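Local coordinates for molybdate-binding protein MolA (Haemophilus influenzae, PDB 3PSH) that binds molybdate and tungstate in the periplasm and serves the MolBCA ABC transporter in low-affinity molybdate import, at residues T38-K49 and E62-L72. Sequence-based numbering, arbitrary orientation.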
loop_
_atom_site.group_PDB
_atom_site.type_symbol
_atom_site.label_atom_id
_atom_site.label_comp_id
_atom_site.label_asym_id
_atom_site.label_seq_id
_atom_site.Cartn_x
_atom_site.Cartn_y
_atom_site.Cartn_z
ATOM N N THR A 38 17.524 -0.771 4.801
ATOM C CA THR A 38 17.262 -1.707 5.950
ATOM C C THR A 38 18.401 -1.891 6.960
ATOM O O THR A 38 18.181 -2.314 8.046
ATOM C CB THR A 38 16.813 -3.091 5.495
ATOM O OG1 THR A 38 17.872 -3.623 4.747
ATOM C CG2 THR A 38 15.560 -2.961 4.575
ATOM N N LYS A 39 19.612 -1.537 6.567
ATOM C CA LYS A 39 20.715 -1.617 7.527
ATOM C C LYS A 39 20.557 -0.543 8.618
ATOM O O LYS A 39 21.241 -0.578 9.637
ATOM C CB LYS A 39 21.962 -1.247 6.826
ATOM C CG LYS A 39 22.633 -2.304 6.020
ATOM C CD LYS A 39 23.597 -1.542 5.103
ATOM C CE LYS A 39 23.791 -2.259 3.765
ATOM N NZ LYS A 39 22.775 -1.891 2.705
ATOM N N GLN A 40 19.751 0.447 8.327
ATOM C CA GLN A 40 19.411 1.519 9.307
ATOM C C GLN A 40 18.178 1.248 10.138
ATOM O O GLN A 40 17.690 2.133 10.790
ATOM C CB GLN A 40 19.323 2.870 8.603
ATOM C CG GLN A 40 20.625 3.229 7.911
ATOM C CD GLN A 40 20.422 4.301 6.879
ATOM O OE1 GLN A 40 20.312 5.490 7.199
ATOM N NE2 GLN A 40 20.227 3.860 5.608
ATOM N N ILE A 41 17.644 0.023 10.065
ATOM C CA ILE A 41 16.436 -0.308 10.860
ATOM C C ILE A 41 16.766 -1.442 11.842
ATOM O O ILE A 41 17.489 -2.364 11.474
ATOM C CB ILE A 41 15.384 -0.833 9.867
ATOM C CG1 ILE A 41 14.924 0.365 8.990
ATOM C CG2 ILE A 41 14.148 -1.462 10.582
ATOM C CD1 ILE A 41 14.181 -0.104 7.658
ATOM N N VAL A 42 16.238 -1.370 13.056
ATOM C CA VAL A 42 16.518 -2.385 14.060
ATOM C C VAL A 42 15.243 -2.969 14.675
ATOM O O VAL A 42 15.344 -3.907 15.498
ATOM C CB VAL A 42 17.417 -1.867 15.181
ATOM C CG1 VAL A 42 18.806 -1.502 14.573
ATOM C CG2 VAL A 42 16.694 -0.770 15.915
ATOM N N GLY A 43 14.044 -2.421 14.305
ATOM C CA GLY A 43 12.794 -3.159 14.669
ATOM C C GLY A 43 11.688 -2.823 13.684
ATOM O O GLY A 43 11.785 -1.838 12.982
ATOM N N VAL A 44 10.712 -3.703 13.647
ATOM C CA VAL A 44 9.627 -3.522 12.665
ATOM C C VAL A 44 8.346 -4.018 13.338
ATOM O O VAL A 44 8.437 -4.755 14.347
ATOM C CB VAL A 44 9.946 -4.389 11.329
ATOM C CG1 VAL A 44 11.210 -3.907 10.619
ATOM C CG2 VAL A 44 10.008 -5.866 11.603
ATOM N N LEU A 45 7.172 -3.603 12.821
ATOM C CA LEU A 45 5.898 -4.096 13.308
ATOM C C LEU A 45 5.850 -5.631 13.435
ATOM O O LEU A 45 6.289 -6.378 12.578
ATOM C CB LEU A 45 4.697 -3.590 12.456
ATOM C CG LEU A 45 4.636 -4.073 10.980
ATOM C CD1 LEU A 45 3.234 -3.710 10.392
ATOM C CD2 LEU A 45 5.700 -3.657 10.069
ATOM N N SER A 46 5.273 -6.073 14.525
ATOM C CA SER A 46 5.287 -7.527 14.769
ATOM C C SER A 46 4.390 -8.351 13.777
ATOM O O SER A 46 4.653 -9.563 13.604
ATOM C CB SER A 46 4.873 -7.788 16.236
ATOM O OG SER A 46 3.515 -7.376 16.485
ATOM N N ASN A 47 3.405 -7.677 13.127
ATOM C CA ASN A 47 2.595 -8.303 12.058
ATOM C C ASN A 47 3.114 -8.099 10.644
ATOM O O ASN A 47 2.289 -8.131 9.683
ATOM C CB ASN A 47 1.126 -7.862 12.234
ATOM C CG ASN A 47 0.930 -6.381 12.323
ATOM O OD1 ASN A 47 1.843 -5.614 12.703
ATOM N ND2 ASN A 47 -0.313 -5.939 11.983
ATOM N N TRP A 48 4.427 -7.898 10.505
ATOM C CA TRP A 48 5.027 -7.660 9.137
ATOM C C TRP A 48 4.790 -8.814 8.155
ATOM O O TRP A 48 4.405 -8.552 6.986
ATOM C CB TRP A 48 6.468 -7.194 9.234
ATOM C CG TRP A 48 7.420 -8.264 9.675
ATOM C CD1 TRP A 48 7.797 -8.592 10.986
ATOM C CD2 TRP A 48 8.144 -9.132 8.808
ATOM N NE1 TRP A 48 8.706 -9.649 10.942
ATOM C CE2 TRP A 48 8.955 -9.980 9.622
ATOM C CE3 TRP A 48 8.162 -9.330 7.392
ATOM C CZ2 TRP A 48 9.831 -10.994 9.044
ATOM C CZ3 TRP A 48 9.051 -10.353 6.807
ATOM C CH2 TRP A 48 9.843 -11.166 7.645
ATOM N N LYS A 49 4.871 -10.066 8.601
ATOM C CA LYS A 49 4.674 -11.117 7.593
ATOM C C LYS A 49 3.194 -11.126 7.140
ATOM O O LYS A 49 2.908 -11.327 5.983
ATOM C CB LYS A 49 5.010 -12.487 8.226
ATOM C CG LYS A 49 6.519 -12.631 8.480
ATOM C CD LYS A 49 6.936 -14.073 9.033
ATOM C CE LYS A 49 8.473 -14.140 9.390
ATOM N NZ LYS A 49 8.514 -15.451 10.234
ATOM N N GLU A 62 16.686 -9.984 5.611
ATOM C CA GLU A 62 17.135 -9.386 6.897
ATOM C C GLU A 62 15.976 -9.069 7.875
ATOM O O GLU A 62 16.191 -8.899 9.101
ATOM C CB GLU A 62 18.088 -8.174 6.642
ATOM C CG GLU A 62 17.410 -6.972 5.950
ATOM C CD GLU A 62 17.239 -7.071 4.374
ATOM O OE1 GLU A 62 17.349 -8.187 3.804
ATOM O OE2 GLU A 62 16.964 -6.010 3.737
ATOM N N LEU A 63 14.729 -9.107 7.346
ATOM C CA LEU A 63 13.581 -8.896 8.204
ATOM C C LEU A 63 13.329 -10.070 9.191
ATOM O O LEU A 63 12.695 -9.883 10.200
ATOM C CB LEU A 63 12.309 -8.555 7.396
ATOM C CG LEU A 63 12.365 -7.338 6.486
ATOM C CD1 LEU A 63 10.918 -7.151 5.889
ATOM C CD2 LEU A 63 12.799 -6.108 7.300
ATOM N N GLU A 64 13.813 -11.237 8.847
ATOM C CA GLU A 64 13.508 -12.471 9.554
ATOM C C GLU A 64 13.968 -12.465 11.017
ATOM O O GLU A 64 13.262 -12.970 11.882
ATOM C CB GLU A 64 14.160 -13.613 8.814
ATOM C CG GLU A 64 13.688 -15.020 9.295
ATOM C CD GLU A 64 12.196 -15.251 9.072
ATOM O OE1 GLU A 64 11.734 -15.434 7.937
ATOM O OE2 GLU A 64 11.499 -15.280 10.063
ATOM N N ASN A 65 15.109 -11.851 11.266
ATOM C CA ASN A 65 15.663 -11.775 12.660
ATOM C C ASN A 65 15.534 -10.376 13.258
ATOM O O ASN A 65 16.121 -10.021 14.324
ATOM C CB ASN A 65 17.130 -12.213 12.636
ATOM C CG ASN A 65 17.314 -13.696 12.230
ATOM O OD1 ASN A 65 18.252 -14.011 11.508
ATOM N ND2 ASN A 65 16.439 -14.577 12.696
ATOM N N MET A 66 14.758 -9.525 12.581
ATOM C CA MET A 66 14.468 -8.224 13.099
ATOM C C MET A 66 13.639 -8.274 14.390
ATOM O O MET A 66 12.610 -8.995 14.505
ATOM C CB MET A 66 13.665 -7.444 12.067
ATOM C CG MET A 66 13.821 -5.972 11.951
ATOM S SD MET A 66 15.445 -5.179 11.725
ATOM C CE MET A 66 15.723 -5.105 9.981
ATOM N N ALA A 67 14.081 -7.529 15.404
ATOM C CA ALA A 67 13.241 -7.299 16.565
ATOM C C ALA A 67 11.832 -6.656 16.226
ATOM O O ALA A 67 11.740 -5.920 15.214
ATOM C CB ALA A 67 13.975 -6.366 17.562
ATOM N N MET A 68 10.808 -6.907 17.044
ATOM C CA MET A 68 9.375 -6.468 16.815
ATOM C C MET A 68 8.779 -5.901 18.078
ATOM O O MET A 68 8.040 -6.584 18.828
ATOM C CB MET A 68 8.581 -7.705 16.329
ATOM C CG MET A 68 9.060 -8.113 14.951
ATOM S SD MET A 68 8.282 -9.696 14.420
ATOM C CE MET A 68 9.235 -10.930 15.345
ATOM N N PRO A 69 9.084 -4.639 18.368
ATOM C CA PRO A 69 8.709 -4.047 19.649
ATOM C C PRO A 69 7.362 -3.359 19.665
ATOM O O PRO A 69 7.089 -2.584 20.559
ATOM C CB PRO A 69 9.838 -3.026 19.884
ATOM C CG PRO A 69 10.094 -2.445 18.510
ATOM C CD PRO A 69 10.076 -3.767 17.674
ATOM N N GLY A 70 6.561 -3.556 18.602
ATOM C CA GLY A 70 5.218 -2.957 18.560
ATOM C C GLY A 70 4.546 -3.424 17.257
ATOM O O GLY A 70 5.099 -4.253 16.664
ATOM N N ASP A 71 3.366 -2.877 17.003
ATOM C CA ASP A 71 2.680 -3.129 15.697
ATOM C C ASP A 71 1.980 -1.870 15.264
ATOM O O ASP A 71 2.418 -0.735 15.582
ATOM C CB ASP A 71 1.788 -4.415 15.876
ATOM C CG ASP A 71 0.622 -4.261 16.833
ATOM O OD1 ASP A 71 0.330 -3.218 17.322
ATOM O OD2 ASP A 71 -0.041 -5.270 17.167
ATOM N N LEU A 72 0.925 -2.009 14.412
ATOM C CA LEU A 72 0.357 -0.749 13.951
ATOM C C LEU A 72 -0.296 0.221 14.957
ATOM O O LEU A 72 -0.286 1.497 14.765
ATOM C CB LEU A 72 -0.726 -1.025 12.868
ATOM C CG LEU A 72 -0.206 -1.611 11.565
ATOM C CD1 LEU A 72 -1.347 -2.297 10.826
ATOM C CD2 LEU A 72 0.434 -0.558 10.725
HETATM O O HOH W 1 16.765 -6.241 15.496
HETATM O O HOH W 2 11.299 -10.366 12.424
#
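Val44 N gives a hydrogen bond to Ala67 O (2.9 Å), and two residues on Ser46 N does the same with Gly70 O, so residues 67-70 run beside strand 41-44 and the turn that follows it. The strand is an outermost one of the four-stranded parallel sheet in one lobe of this periplasmic binding protein. Between the two bonds Met68 CA points its hydrogen at Val44 O; ahead of the first, a water links Val42 O to Ala67 N.

Apolar packing centres on the broad indole of Trp48. Leu63 CB lies over one face, 3.8 Å from the six-ring centroid, while Lys49 CG sits over the rim of the opposite face. Met68 SD comes in at the edge, a Met-aromatic contact 3.5 Å from Trp48 NE1; CG beside the backbone N (chi1 -68°) and an extended chi2 (173°) place it there. Flexible Met66 lays CG against Val44 CG1 (3.6 Å), and its bends at chi2 and chi3 carry SD and CE back to Ile41 O and Ile41 CG2. Leu45 and Leu72 lie side by side near the molybdate site, Leu45 also touching the molybdate-binding residue His26.

Charged residues suit the exposed margin. Lys49, extended beyond CG, brings NZ to the syn lone pair of Glu64 OE2 (3.0 Å) in a salt bridge. Buried Thr38 uses its short hydroxyl: OG1 donates to Glu62 OE2 at 2.7 Å, meeting the carboxylate on its anti side, 25° out of plane.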